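COBE (Pseudomonas aeruginosa, PDB 2W6K) takes part in the biosynthesis of cobalamin (vitamin B12), although its exact role in the pathway is uncertain. Local coordinates at residues A[82-88]-A[99-105]. Numbering follows the deposited sequence. Where two conformers were deposited one is given.
With SO4 (sulfate ion), chain B.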
loop_
_atom_site.group_PDB
_atom_site.type_symbol
_atom_site.label_atom_id
_atom_site.label_comp_id
_atom_site.label_asym_id
_atom_site.label_seq_id
_atom_site.Cartn_x
_atom_site.Cartn_y
_atom_site.Cartn_z
ATOM N N TYR A 82 2.375 12.205 4.268
ATOM C CA TYR A 82 2.095 11.149 5.263
ATOM C C TYR A 82 3.291 10.828 6.174
ATOM O O TYR A 82 3.196 9.988 7.073
ATOM C CB TYR A 82 1.561 9.886 4.548
ATOM C CG TYR A 82 0.213 10.133 3.901
ATOM C CD1 TYR A 82 -0.968 9.924 4.621
ATOM C CD2 TYR A 82 0.117 10.636 2.601
ATOM C CE1 TYR A 82 -2.199 10.176 4.064
ATOM C CE2 TYR A 82 -1.120 10.912 2.034
ATOM C CZ TYR A 82 -2.274 10.664 2.769
ATOM O OH TYR A 82 -3.524 10.905 2.244
ATOM N N GLU A 83 4.401 11.532 5.959
ATOM C CA GLU A 83 5.591 11.430 6.797
ATOM C C GLU A 83 5.320 11.348 8.303
ATOM O O GLU A 83 5.887 10.481 8.986
ATOM C CB GLU A 83 6.522 12.617 6.531
ATOM C CG GLU A 83 7.497 12.425 5.404
ATOM C CD GLU A 83 8.329 11.163 5.563
ATOM O OE1 GLU A 83 8.362 10.387 4.604
ATOM O OE2 GLU A 83 8.932 10.961 6.640
ATOM N N PRO A 84 4.506 12.284 8.845
ATOM C CA PRO A 84 4.256 12.314 10.289
ATOM C C PRO A 84 3.525 11.089 10.823
ATOM O O PRO A 84 3.466 10.894 12.043
ATOM C CB PRO A 84 3.339 13.541 10.466
ATOM C CG PRO A 84 3.558 14.373 9.268
ATOM C CD PRO A 84 3.843 13.417 8.156
ATOM N N ARG A 85 2.973 10.283 9.915
ATOM C CA ARG A 85 2.137 9.157 10.304
ATOM C C ARG A 85 2.809 7.814 10.087
ATOM O O ARG A 85 2.268 6.800 10.466
ATOM C CB ARG A 85 0.807 9.200 9.561
ATOM C CG ARG A 85 -0.051 10.402 9.911
ATOM C CD ARG A 85 -1.123 10.611 8.875
ATOM N NE ARG A 85 -2.169 9.591 8.978
ATOM C CZ ARG A 85 -3.232 9.511 8.182
ATOM N NH1 ARG A 85 -4.119 8.543 8.364
ATOM N NH2 ARG A 85 -3.415 10.390 7.210
ATOM N N LEU A 86 4.000 7.815 9.498
ATOM C CA LEU A 86 4.685 6.560 9.195
ATOM C C LEU A 86 5.177 5.834 10.433
ATOM O O LEU A 86 5.488 6.447 11.467
ATOM C CB LEU A 86 5.855 6.802 8.220
ATOM C CG LEU A 86 5.401 7.497 6.930
ATOM C CD1 LEU A 86 6.596 7.638 5.991
ATOM C CD2 LEU A 86 4.236 6.812 6.216
ATOM N N LEU A 87 5.279 4.517 10.317
ATOM C CA LEU A 87 5.683 3.686 11.451
ATOM C C LEU A 87 7.109 3.137 11.327
ATOM O O LEU A 87 7.749 2.829 12.348
ATOM C CB LEU A 87 4.683 2.525 11.660
ATOM C CG LEU A 87 3.193 2.830 11.869
ATOM C CD1 LEU A 87 2.340 1.546 12.099
ATOM C CD2 LEU A 87 2.955 3.884 13.017
ATOM N N SER A 88 7.606 2.969 10.103
ATOM C CA SER A 88 8.843 2.206 9.879
ATOM C C SER A 88 9.755 2.888 8.859
ATOM O O SER A 88 9.828 2.460 7.707
ATOM C CB SER A 88 8.516 0.789 9.385
ATOM O OG SER A 88 7.425 0.222 10.081
ATOM N N CYS A 99 10.846 10.064 0.659
ATOM C CA CYS A 99 9.763 9.518 1.488
ATOM C C CYS A 99 10.368 8.446 2.383
ATOM O O CYS A 99 11.147 7.618 1.897
ATOM C CB CYS A 99 8.689 8.906 0.574
ATOM S SG CYS A 99 7.557 7.692 1.323
ATOM N N SER A 100 10.007 8.440 3.670
ATOM C CA SER A 100 10.638 7.511 4.643
ATOM C C SER A 100 10.169 6.057 4.545
ATOM O O SER A 100 10.810 5.153 5.065
ATOM C CB SER A 100 10.436 8.008 6.083
ATOM O OG SER A 100 11.144 9.237 6.258
ATOM N N SER A 101 9.009 5.838 3.949
ATOM C CA SER A 101 8.550 4.457 3.708
ATOM C C SER A 101 7.589 4.474 2.576
ATOM O O SER A 101 6.479 4.983 2.739
ATOM C CB SER A 101 7.881 3.813 4.929
ATOM O OG SER A 101 7.355 2.543 4.534
ATOM N N VAL A 102 8.000 3.940 1.427
ATOM C CA VAL A 102 7.135 3.905 0.256
ATOM C C VAL A 102 5.917 3.050 0.549
ATOM O O VAL A 102 4.804 3.434 0.200
ATOM C CB VAL A 102 7.882 3.412 -1.013
ATOM C CG1 VAL A 102 6.911 3.062 -2.133
ATOM C CG2 VAL A 102 8.886 4.467 -1.441
ATOM N N ALA A 103 6.131 1.884 1.154
ATOM C CA ALA A 103 4.990 0.964 1.379
ATOM C C ALA A 103 3.946 1.598 2.289
ATOM O O ALA A 103 2.744 1.558 2.013
ATOM C CB ALA A 103 5.482 -0.345 1.972
ATOM N N GLU A 104 4.394 2.151 3.410
ATOM C CA GLU A 104 3.463 2.717 4.385
ATOM C C GLU A 104 2.773 3.985 3.838
ATOM O O GLU A 104 1.551 4.118 3.909
ATOM C CB GLU A 104 4.187 2.993 5.697
ATOM C CG GLU A 104 4.603 1.710 6.352
ATOM C CD GLU A 104 5.296 1.866 7.697
ATOM O OE1 GLU A 104 5.620 2.999 8.075
ATOM O OE2 GLU A 104 5.531 0.808 8.344
ATOM N N ALA A 105 3.559 4.877 3.256
ATOM C CA ALA A 105 2.999 6.136 2.719
ATOM C C ALA A 105 2.079 5.899 1.554
ATOM O O ALA A 105 1.041 6.544 1.482
ATOM C CB ALA A 105 4.101 7.122 2.336
HETATM S S SO4 B . 9.797 0.969 2.000
HETATM O O1 SO4 B . 10.918 -0.024 1.957
HETATM O O2 SO4 B . 10.229 2.210 1.374
HETATM O O3 SO4 B . 9.481 1.210 3.393
HETATM O O4 SO4 B . 8.677 0.415 1.294
#
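Glu83 and Ser100 meet through two hydrogen bonds. Glu83 folds back through a bend at chi2 (-54°), which brings its carboxylate round to the serine. Glu83 OE1 accepts from Ser100 N at 2.7 Å, nearly straight at 168°, while Glu83 OE2 takes the hydroxyl Ser100 OG at 2.8 Å; one serine thus holds both oxygens, each on the syn side. Glu104, the second carboxylate, reaches from the helix to the loop, its chain extended beyond CG. Glu104 OE1 is shared by consecutive amides, Leu87 N at 2.7 Å, 33° out of the carboxylate plane, and Ser88 N at 2.8 Å, closer to it. Ser88 OG closes on Glu104 OE2 at 2.6 Å, and Lys125 N also bonds that oxygen, so four bonds hold the two oxygens of this buried group, fixing its rotation. Between the two glutamates Leu86 inserts its methyls: CD1 lies 3.6 Å from Ser101 N, and CD2 packs 3.9 Å from Ala105 CB. Ser101 N-caps the helix, its OG accepting from Glu104 N at 3.2 Å and donating to a sulfate, probably from the crystallisation liquor, which Val102 N, Ala103 N and Lys125 NZ also bind. The contact thus ties the loop between helices 76-80 and 91-97 to the start of helix 102-115, with Glu104 reaching strands 119-127 and 131-138 at Leu121 and Ala134, and Tyr82 lying against Leu108 and Ala109.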